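Local structure of DegV family protein (Thermus thermophilus, 2DT8) at residues 2-7 against 22-27; 64-69 against 99-104; 72-77 against 104-109; 81-86 against 108-113. The protein binds fatty acids as a member of the DegV family and also carries a zinc ion, its wider cellular role being unsettled. All blocks are in the same frame, centred on the assembly; numbering follows the deposited sequence.

Interaction 1. Residues 2-7 against 22-27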
# COMPACT_ATOMS: atom_id res chain seq x y z
N ARG A 2 16.62 15.30 -14.75
CA ARG A 2 15.23 14.93 -14.92
C ARG A 2 15.04 13.54 -14.35
O ARG A 2 15.65 12.57 -14.81
CB ARG A 2 14.88 14.93 -16.40
CG ARG A 2 15.00 16.30 -17.02
CD ARG A 2 14.99 16.20 -18.54
NE ARG A 2 16.07 15.33 -18.97
CZ ARG A 2 16.05 14.65 -20.11
NH1 ARG A 2 14.99 14.73 -20.90
NH2 ARG A 2 17.08 13.89 -20.44
N ILE A 3 14.19 13.46 -13.34
CA ILE A 3 13.89 12.23 -12.64
C ILE A 3 12.43 11.86 -12.84
O ILE A 3 11.53 12.68 -12.62
CB ILE A 3 14.18 12.38 -11.13
CG1 ILE A 3 15.66 12.74 -10.93
CG2 ILE A 3 13.84 11.07 -10.39
CD1 ILE A 3 16.04 13.09 -9.51
N THR A 4 12.20 10.63 -13.29
CA THR A 4 10.85 10.13 -13.52
C THR A 4 10.53 9.08 -12.46
O THR A 4 11.38 8.24 -12.12
CB THR A 4 10.72 9.51 -14.93
OG1 THR A 4 10.78 10.55 -15.91
CG2 THR A 4 9.41 8.76 -15.08
N LEU A 5 9.32 9.14 -11.93
CA LEU A 5 8.86 8.19 -10.93
C LEU A 5 8.10 7.03 -11.55
O LEU A 5 7.24 7.22 -12.40
CB LEU A 5 7.91 8.86 -9.94
CG LEU A 5 8.54 9.68 -8.83
CD1 LEU A 5 7.49 10.61 -8.25
CD2 LEU A 5 9.09 8.73 -7.77
N VAL A 6 8.43 5.84 -11.08
CA VAL A 6 7.79 4.60 -11.49
C VAL A 6 7.38 3.86 -10.22
O VAL A 6 8.08 3.91 -9.20
CB VAL A 6 8.76 3.67 -12.28
CG1 VAL A 6 8.12 2.29 -12.50
CG2 VAL A 6 9.13 4.31 -13.61
N THR A 7 6.21 3.25 -10.24
CA THR A 7 5.77 2.46 -9.11
C THR A 7 5.00 1.26 -9.67
O THR A 7 4.97 1.07 -10.89
CB THR A 7 4.89 3.29 -8.12
OG1 THR A 7 4.64 2.52 -6.94
CG2 THR A 7 3.56 3.69 -8.77
N GLY A 22 2.68 12.26 -13.90
CA GLY A 22 3.72 11.59 -14.66
C GLY A 22 4.28 10.36 -13.97
O GLY A 22 5.41 9.94 -14.26
N VAL A 23 3.51 9.78 -13.07
CA VAL A 23 3.94 8.57 -12.37
C VAL A 23 3.60 7.40 -13.29
O VAL A 23 2.45 7.26 -13.72
CB VAL A 23 3.19 8.41 -11.04
CG1 VAL A 23 3.51 7.04 -10.42
CG2 VAL A 23 3.58 9.53 -10.09
N ARG A 24 4.58 6.58 -13.62
CA ARG A 24 4.33 5.43 -14.48
C ARG A 24 4.05 4.22 -13.60
O ARG A 24 4.68 4.04 -12.57
CB ARG A 24 5.53 5.20 -15.40
CG ARG A 24 5.81 6.45 -16.24
CD ARG A 24 6.93 6.26 -17.23
NE ARG A 24 7.16 7.49 -17.98
CZ ARG A 24 7.39 7.54 -19.28
NH1 ARG A 24 7.42 6.42 -19.99
NH2 ARG A 24 7.59 8.71 -19.88
N VAL A 25 3.08 3.41 -14.00
CA VAL A 25 2.69 2.27 -13.20
C VAL A 25 2.86 0.93 -13.90
O VAL A 25 2.37 0.73 -15.01
CB VAL A 25 1.22 2.42 -12.74
CG1 VAL A 25 0.83 1.26 -11.82
CG2 VAL A 25 1.03 3.75 -12.04
N VAL A 26 3.57 0.02 -13.24
CA VAL A 26 3.80 -1.32 -13.76
C VAL A 26 2.76 -2.18 -13.05
O VAL A 26 2.73 -2.26 -11.82
CB VAL A 26 5.21 -1.81 -13.40
CG1 VAL A 26 5.41 -3.23 -13.89
CG2 VAL A 26 6.26 -0.86 -14.02
N PRO A 27 1.87 -2.84 -13.81
CA PRO A 27 0.84 -3.67 -13.17
C PRO A 27 1.24 -5.02 -12.61
O PRO A 27 2.17 -5.66 -13.10
CB PRO A 27 -0.20 -3.83 -14.28
CG PRO A 27 0.65 -3.90 -15.50
CD PRO A 27 1.68 -2.79 -15.27
O HOH W 1 7.48 11.25 -12.87
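Leu-5, Val-6 and Thr-7 pair with residues 24-26 as two neighbouring parallel strands, at the N-terminal end of the chain and within its mixed six-stranded sheet. The axes of the short strand segments approach to 4.8 Å at an angle of 26°. Val-6 stands beside Arg-24 and Thr-7 beside Val-25, and three main-chain bonds join them: Arg-24 N to Leu-5 O, Thr-7 N to Arg-24 O at 2.9 Å, and Val-26 N to Thr-7 O. Before the ladder begins, a water takes over its role, accepting from Leu-5 N and donating to Gly-22 O at 2.8 Å.

The face that carries Thr-4, Val-6 and Arg-24 is turned to helix 66-76. There the extended Arg-24 side chain runs back along the sheet, so that the methyl of Thr-4 (CG2) meets its NE at 3.9 Å, while Val-6 CG1 touches Val-26 CG2 at 4.0 Å. On the other face, Thr-7 sets its methyl between its backbone N and carbonyl carbon (chi1 -172°, with OG1 opposite the N), which brings CG2 to 3.7 Å from Val-23 CG1. The hydroxyl, directed elsewhere, bonds the carbonyl of Leu-86 in the adjoining strand, and Val-126 of helix 120-135 packs on both Thr-7 and Val-23. Gly-22, with its positive phi, is the C-prime residue of the Schellman motif that ends the intervening helix 15-18. Strand 3-8, that helix and strand 24-32 thus form a beta-alpha-beta crossover, the repeating element of parallel alpha/beta sheets.

Interaction 2. Residues 64-69 against 99-104. With ZN (zinc ion), chain B.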
# COMPACT_ATOMS: atom_id res chain seq x y z
N PRO A 64 5.33 -8.39 -11.28
CA PRO A 64 5.70 -8.15 -12.66
C PRO A 64 7.05 -8.82 -13.04
O PRO A 64 7.82 -9.12 -12.11
CB PRO A 64 5.94 -6.59 -12.81
CG PRO A 64 5.28 -6.05 -11.56
CD PRO A 64 5.52 -7.13 -10.53
N SER A 65 7.32 -9.07 -14.31
CA SER A 65 8.56 -9.73 -14.71
C SER A 65 9.64 -8.67 -14.89
O SER A 65 9.34 -7.47 -14.93
CB SER A 65 8.37 -10.41 -16.06
OG SER A 65 8.23 -9.44 -17.09
N PRO A 66 10.90 -9.09 -15.01
CA PRO A 66 11.96 -8.10 -15.20
C PRO A 66 11.73 -7.30 -16.49
O PRO A 66 11.98 -6.10 -16.52
CB PRO A 66 13.22 -8.95 -15.26
CG PRO A 66 12.91 -10.06 -14.30
CD PRO A 66 11.47 -10.41 -14.65
N GLU A 67 11.27 -7.95 -17.56
CA GLU A 67 11.05 -7.21 -18.79
C GLU A 67 9.85 -6.25 -18.70
O GLU A 67 9.83 -5.25 -19.41
CB GLU A 67 10.91 -8.16 -19.99
CG GLU A 67 12.21 -8.88 -20.40
CD GLU A 67 13.39 -7.95 -20.68
OE1 GLU A 67 13.19 -6.80 -21.13
OE2 GLU A 67 14.54 -8.41 -20.46
N ASP A 68 8.87 -6.55 -17.84
CA ASP A 68 7.74 -5.64 -17.67
C ASP A 68 8.34 -4.31 -17.18
O ASP A 68 7.96 -3.23 -17.64
CB ASP A 68 6.75 -6.15 -16.62
CG ASP A 68 5.90 -7.31 -17.11
OD1 ASP A 68 5.71 -7.45 -18.34
OD2 ASP A 68 5.39 -8.07 -16.26
N PHE A 69 9.27 -4.40 -16.24
CA PHE A 69 9.92 -3.21 -15.72
C PHE A 69 10.88 -2.58 -16.73
O PHE A 69 10.91 -1.37 -16.90
CB PHE A 69 10.69 -3.54 -14.44
CG PHE A 69 9.87 -3.45 -13.19
CD1 PHE A 69 9.44 -2.22 -12.72
CD2 PHE A 69 9.51 -4.60 -12.49
CE1 PHE A 69 8.66 -2.12 -11.57
CE2 PHE A 69 8.74 -4.52 -11.34
CZ PHE A 69 8.31 -3.27 -10.88
N ALA A 99 12.22 -5.45 -10.24
CA ALA A 99 12.63 -4.09 -10.57
C ALA A 99 14.16 -3.99 -10.53
O ALA A 99 14.76 -3.37 -11.42
CB ALA A 99 12.01 -3.10 -9.57
N GLU A 100 14.78 -4.59 -9.52
CA GLU A 100 16.24 -4.54 -9.42
C GLU A 100 16.90 -5.26 -10.59
O GLU A 100 17.91 -4.79 -11.12
CB GLU A 100 16.70 -5.13 -8.09
CG GLU A 100 16.22 -4.30 -6.92
CD GLU A 100 16.63 -4.86 -5.59
OE1 GLU A 100 16.73 -6.09 -5.47
OE2 GLU A 100 16.85 -4.05 -4.66
N LEU A 101 16.33 -6.39 -11.02
CA LEU A 101 16.91 -7.08 -12.17
C LEU A 101 16.81 -6.20 -13.43
O LEU A 101 17.75 -6.13 -14.23
CB LEU A 101 16.19 -8.42 -12.39
CG LEU A 101 16.53 -9.50 -11.36
CD1 LEU A 101 15.57 -10.68 -11.48
CD2 LEU A 101 17.97 -9.95 -11.57
N ALA A 102 15.67 -5.53 -13.61
CA ALA A 102 15.52 -4.65 -14.76
C ALA A 102 16.44 -3.45 -14.64
O ALA A 102 16.98 -2.96 -15.63
CB ALA A 102 14.07 -4.16 -14.87
N ALA A 103 16.62 -2.96 -13.41
CA ALA A 103 17.48 -1.80 -13.20
C ALA A 103 18.92 -2.05 -13.66
O ALA A 103 19.60 -1.11 -14.10
CB ALA A 103 17.46 -1.40 -11.73
N GLN A 104 19.37 -3.30 -13.59
CA GLN A 104 20.73 -3.68 -14.02
C GLN A 104 20.95 -3.40 -15.51
O GLN A 104 22.09 -3.30 -15.97
CB GLN A 104 21.00 -5.16 -13.73
CG GLN A 104 21.14 -5.48 -12.25
CD GLN A 104 21.17 -6.97 -11.96
OE1 GLN A 104 20.95 -7.40 -10.82
NE2 GLN A 104 21.45 -7.77 -12.98
ZN ZN B . 16.31 -7.65 -20.56
O HOH W 2 17.35 -9.38 -19.78
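Phe-69 and Ala-99 make the tight part of this helix-to-helix contact. The methyl of Ala-99 sits over the middle of the phenyl ring, 3.8 Å from CB to the ring centroid and only 6° off the normal, a CH-pi contact made squarely on one face. The same face continues over the Ala-99 backbone, whose N approaches Phe-69 CD2 at 3.6 Å. One turn on, the CB of Ala-102 presses against Phe-69 CB at 3.5 Å and against Pro-66 O at 3.3 Å; this small methyl lets the backbones approach here, Pro-66 CA lying 5.0 Å from Ala-102 CA.

Toward solvent the fit slackens. Pro-66 and Leu-101 lie side by side and point the same way, with Pro-66 CG 3.9 Å from Leu-101 CD1. Glu-67 starts away from the other helix, but a bend at chi2 (-55°) brings its carboxylate back, and OE2 alone binds the zinc ion, at 1.9 Å, where Glu-105 and a water are further ligands. The start of helix 66-76 is fixed by a capping box, Asp-68 N bonding to Ser-65 OG and Ser-65 N to Asp-68 OD2 at 2.9 Å.

The Phe-69 ring packs on Val-26 of strand 24-32 and meets the His-87 ring with the planes nearly perpendicular, while helix 95-103 lays Ala-99 and Ala-103 on Val-112 of strand 110-114.

Interaction 3. Residues 72-77 against 104-109. With ZN (zinc ion), chain B.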
# COMPACT_ATOMS: atom_id res chain seq x y z
N VAL A 72 9.29 -0.24 -19.27
CA VAL A 72 8.90 1.02 -18.67
C VAL A 72 10.14 1.88 -18.42
O VAL A 72 10.14 3.07 -18.74
CB VAL A 72 8.07 0.78 -17.38
CG1 VAL A 72 7.77 2.09 -16.68
CG2 VAL A 72 6.75 0.08 -17.75
N TYR A 73 11.21 1.30 -17.87
CA TYR A 73 12.41 2.08 -17.61
C TYR A 73 12.98 2.63 -18.91
O TYR A 73 13.37 3.80 -18.97
CB TYR A 73 13.49 1.24 -16.90
CG TYR A 73 13.15 0.79 -15.49
CD1 TYR A 73 12.16 1.44 -14.74
CD2 TYR A 73 13.84 -0.27 -14.90
CE1 TYR A 73 11.88 1.05 -13.44
CE2 TYR A 73 13.57 -0.66 -13.59
CZ TYR A 73 12.59 -0.00 -12.86
OH TYR A 73 12.31 -0.40 -11.58
N ARG A 74 13.02 1.86 -19.95
CA ARG A 74 13.59 2.23 -21.24
C ARG A 74 12.81 3.40 -21.85
O ARG A 74 13.38 4.33 -22.42
CB ARG A 74 13.55 1.04 -22.20
CG ARG A 74 14.03 1.38 -23.60
CD ARG A 74 14.31 0.14 -24.45
NE ARG A 74 13.19 -0.80 -24.45
CZ ARG A 74 13.13 -1.90 -23.71
NH1 ARG A 74 14.16 -2.25 -22.94
NH2 ARG A 74 12.04 -2.66 -23.74
N GLU A 75 11.48 3.31 -21.66
CA GLU A 75 10.65 4.34 -22.24
C GLU A 75 10.79 5.67 -21.46
O GLU A 75 10.86 6.76 -22.02
CB GLU A 75 9.16 3.89 -22.21
CG GLU A 75 8.85 2.83 -23.25
CD GLU A 75 7.46 2.23 -23.10
OE1 GLU A 75 6.86 2.37 -22.01
OE2 GLU A 75 6.98 1.61 -24.07
N ALA A 76 10.92 5.47 -20.14
CA ALA A 76 11.03 6.64 -19.29
C ALA A 76 12.35 7.39 -19.51
O ALA A 76 12.41 8.62 -19.54
CB ALA A 76 10.98 6.23 -17.79
N LEU A 77 13.41 6.61 -19.70
CA LEU A 77 14.74 7.16 -19.93
C LEU A 77 14.94 7.80 -21.29
O LEU A 77 15.99 8.39 -21.55
CB LEU A 77 15.80 6.09 -19.66
CG LEU A 77 15.82 5.74 -18.17
CD1 LEU A 77 16.68 4.51 -17.92
CD2 LEU A 77 16.34 6.94 -17.38
N GLN A 104 19.37 -3.30 -13.59
CA GLN A 104 20.73 -3.68 -14.02
C GLN A 104 20.95 -3.40 -15.51
O GLN A 104 22.09 -3.30 -15.97
CB GLN A 104 21.00 -5.16 -13.73
CG GLN A 104 21.14 -5.48 -12.25
CD GLN A 104 21.17 -6.97 -11.96
OE1 GLN A 104 20.95 -7.40 -10.82
NE2 GLN A 104 21.45 -7.77 -12.98
N GLU A 105 19.85 -3.28 -16.26
CA GLU A 105 19.95 -3.00 -17.70
C GLU A 105 20.27 -1.54 -18.00
O GLU A 105 20.63 -1.20 -19.13
CB GLU A 105 18.65 -3.37 -18.42
CG GLU A 105 18.25 -4.83 -18.29
CD GLU A 105 17.15 -5.24 -19.25
OE1 GLU A 105 16.83 -4.46 -20.17
OE2 GLU A 105 16.63 -6.37 -19.09
N PHE A 106 20.13 -0.69 -16.99
CA PHE A 106 20.36 0.75 -17.13
C PHE A 106 21.23 1.15 -15.93
O PHE A 106 20.82 1.97 -15.10
CB PHE A 106 19.00 1.47 -17.06
CG PHE A 106 17.94 0.83 -17.93
CD1 PHE A 106 17.79 1.21 -19.26
CD2 PHE A 106 17.10 -0.15 -17.41
CE1 PHE A 106 16.84 0.59 -20.08
CE2 PHE A 106 16.14 -0.77 -18.22
CZ PHE A 106 16.00 -0.40 -19.56
N PRO A 107 22.45 0.59 -15.85
CA PRO A 107 23.35 0.89 -14.74
C PRO A 107 23.58 2.39 -14.52
O PRO A 107 23.96 3.13 -15.41
CB PRO A 107 24.64 0.17 -15.12
CG PRO A 107 24.60 0.13 -16.63
CD PRO A 107 23.14 -0.13 -16.93
N GLY A 108 23.38 2.77 -13.24
CA GLY A 108 23.51 4.18 -12.93
C GLY A 108 22.28 5.07 -13.10
O GLY A 108 22.20 6.17 -12.56
N ARG A 109 21.35 4.54 -13.92
CA ARG A 109 20.12 5.28 -14.11
C ARG A 109 18.81 4.96 -13.46
O ARG A 109 17.81 5.59 -13.77
CB ARG A 109 20.08 5.23 -15.60
CG ARG A 109 21.18 6.04 -16.32
CD ARG A 109 20.80 6.29 -17.77
NE ARG A 109 20.80 5.06 -18.56
CZ ARG A 109 20.21 4.93 -19.75
NH1 ARG A 109 19.51 5.94 -20.26
NH2 ARG A 109 20.33 3.80 -20.42
ZN ZN B . 16.31 -7.65 -20.56
O HOH W 3 14.98 -5.04 -22.09
O HOH W 4 18.86 8.77 -19.59
O HOH W 2 17.35 -9.38 -19.78
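Phe-106 and Arg-109, in the loop after helix 95-103, pack against Tyr-73, Arg-74 and Leu-77 of residues 72-77. The loop begins at the metal, where Glu-105 binds zinc through OE2 at 2.0 Å and turns OE1 toward Arg-74. At 4.4 Å from Arg-74 NH1, Glu-105 OE1 is too far for a salt bridge, and a water joins the two, donating to OE1 and accepting from NH1. Phe-106 follows, its ring pushed in among three residues: CE2 touches Tyr-73 CB at 3.6 Å, and CZ reaches Arg-74 CB. On its other side Phe-106 CD1 meets Leu-77 CD1 at 3.7 Å. Replacing this ring with an alanine would probably open a gap between loop and helix and leave Leu-77 and Tyr-73 without that partner. A type II turn from Phe-106 to Arg-109, with Gly-108 at positive phi, then reverses the chain. Arg-109, bent at chi3 (-68°), has Leu-77 CD1 over one face of its guanidinium, toward the rim, and brings NH2 to the edge of the Phe-106 ring. Tyr-73 also packs on Ala-99 and Ala-102 of helix 95-103, and its OH bonds Ser-85 OG, while Leu-77 rests on Val-83 of strand 82-87.

Interaction 4. Residues 81-86 against 108-113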
# COMPACT_ATOMS: atom_id res chain seq x y z
N ASP A 81 16.67 11.49 -17.20
CA ASP A 81 18.05 11.12 -16.91
C ASP A 81 18.13 10.01 -15.88
O ASP A 81 19.12 9.29 -15.80
CB ASP A 81 18.82 12.32 -16.37
CG ASP A 81 18.84 13.48 -17.33
OD1 ASP A 81 19.32 13.30 -18.47
OD2 ASP A 81 18.38 14.58 -16.95
N HIS A 82 17.07 9.87 -15.08
CA HIS A 82 17.08 8.89 -14.01
C HIS A 82 15.66 8.48 -13.65
O HIS A 82 14.72 9.26 -13.83
CB HIS A 82 17.75 9.52 -12.77
CG HIS A 82 18.20 8.53 -11.74
ND1 HIS A 82 19.46 7.98 -11.74
CD2 HIS A 82 17.55 7.98 -10.69
CE1 HIS A 82 19.58 7.14 -10.73
NE2 HIS A 82 18.43 7.12 -10.08
N VAL A 83 15.52 7.25 -13.16
CA VAL A 83 14.23 6.72 -12.75
C VAL A 83 14.27 6.35 -11.27
O VAL A 83 15.19 5.66 -10.81
CB VAL A 83 13.86 5.45 -13.55
CG1 VAL A 83 12.62 4.78 -12.94
CG2 VAL A 83 13.57 5.81 -14.99
N LEU A 84 13.29 6.84 -10.52
CA LEU A 84 13.17 6.51 -9.11
C LEU A 84 11.97 5.57 -9.10
O LEU A 84 10.86 5.98 -9.46
CB LEU A 84 12.91 7.78 -8.29
CG LEU A 84 12.66 7.57 -6.80
CD1 LEU A 84 13.81 6.80 -6.17
CD2 LEU A 84 12.50 8.94 -6.14
N SER A 85 12.20 4.32 -8.71
CA SER A 85 11.19 3.25 -8.72
C SER A 85 10.84 2.83 -7.29
O SER A 85 11.66 2.22 -6.60
CB SER A 85 11.78 2.07 -9.50
OG SER A 85 10.80 1.31 -10.20
N LEU A 86 9.62 3.15 -6.85
CA LEU A 86 9.13 2.88 -5.50
C LEU A 86 8.15 1.70 -5.50
O LEU A 86 7.20 1.65 -6.27
CB LEU A 86 8.43 4.11 -4.93
CG LEU A 86 9.35 5.12 -4.24
CD1 LEU A 86 10.44 5.56 -5.18
CD2 LEU A 86 8.54 6.31 -3.75
N GLY A 108 23.38 2.77 -13.24
CA GLY A 108 23.51 4.18 -12.93
C GLY A 108 22.28 5.07 -13.10
O GLY A 108 22.20 6.17 -12.56
N ARG A 109 21.35 4.54 -13.92
CA ARG A 109 20.12 5.28 -14.11
C ARG A 109 18.81 4.96 -13.46
O ARG A 109 17.81 5.59 -13.77
CB ARG A 109 20.08 5.23 -15.60
CG ARG A 109 21.18 6.04 -16.32
CD ARG A 109 20.80 6.29 -17.77
NE ARG A 109 20.80 5.06 -18.56
CZ ARG A 109 20.21 4.93 -19.75
NH1 ARG A 109 19.51 5.94 -20.26
NH2 ARG A 109 20.33 3.80 -20.42
N VAL A 110 18.86 3.97 -12.56
CA VAL A 110 17.62 3.59 -11.91
C VAL A 110 17.88 3.30 -10.46
O VAL A 110 18.78 2.54 -10.11
CB VAL A 110 17.02 2.34 -12.58
CG1 VAL A 110 15.73 1.93 -11.84
CG2 VAL A 110 16.73 2.60 -14.04
N THR A 111 17.07 3.91 -9.59
CA THR A 111 17.18 3.66 -8.17
C THR A 111 15.89 2.99 -7.73
O THR A 111 14.81 3.57 -7.85
CB THR A 111 17.36 4.96 -7.37
OG1 THR A 111 18.56 5.62 -7.80
CG2 THR A 111 17.47 4.65 -5.87
N VAL A 112 16.00 1.77 -7.23
CA VAL A 112 14.84 1.01 -6.77
C VAL A 112 14.75 1.12 -5.25
O VAL A 112 15.72 0.84 -4.55
CB VAL A 112 14.97 -0.47 -7.17
CG1 VAL A 112 13.78 -1.27 -6.63
CG2 VAL A 112 15.06 -0.59 -8.69
N VAL A 113 13.59 1.54 -4.76
CA VAL A 113 13.36 1.70 -3.33
C VAL A 113 12.28 0.77 -2.79
O VAL A 113 11.14 0.76 -3.29
CB VAL A 113 12.94 3.17 -3.01
CG1 VAL A 113 12.69 3.32 -1.52
CG2 VAL A 113 14.02 4.15 -3.48
O HOH W 5 21.83 8.83 -13.03
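His-82 lies with one ring face against the carbonyl oxygen of Arg-109, which sits 3.5 Å above the plane and over its centre. Its CG is opposite the backbone N (chi1 -163°), and this swings the ring across to the other strand, where NE2 and Thr-111 OG1 share a hydrogen bond of 2.7 Å whose donor could be either atom. At the ring's other nitrogen, a water in the ring plane joins ND1 at 2.8 Å to Gly-108 O, to which it donates. A leucine in place of His-82 would probably leave the Thr-111 hydroxyl without this mate and the Gly-108 water without one of its anchors.

The backbones form a regular parallel ladder, the axes of the short segments inclined by 15°. It closes the beta-alpha-beta unit of strand 82-87, helix 95-103 and strand 110-114. Val-83 N bonds Arg-109 O, Thr-111 N bonds Val-83 O, Ser-85 N bonds Thr-111 O at 2.8 Å, and Val-113 N bonds Ser-85 O, the last three nearly straight. Leu-84 and Leu-86 share a face with Val-113: Leu-84 CD1 comes to 3.8 Å from Val-113 CG2, and Leu-86 lies alongside, CD1 4.1 Å from Val-113 CB. Leu-143 of helix 139-151 packs on Leu-84 and Val-113. On the opposite face Val-83 CB meets Val-110 CG2 at 4.1 Å, and Tyr-73 of helix 66-76 touches both valines.

From the N terminus, interaction 1 closes first, joining the two strands on either side of a short helix before the others begin. Interactions 2, 3 and 4 interlock. Helix 66-76 opens interactions 2 and 3, strand 82-87 then opens interaction 4, and all three are completed by residues 99-113; interaction 2 crosses both others, whereas 3 and 4 finish on the same stretch, sharing Gly-108 and Arg-109, and strand 110-114 carries interaction 4 on beyond it. Strand 3-8 lies next to strand 82-87, so interactions 1 and 4 belong to one sheet. Helices 66-76 and 95-103 pack on it, and the zinc ion bridges interactions 2 and 3 at their outer edge.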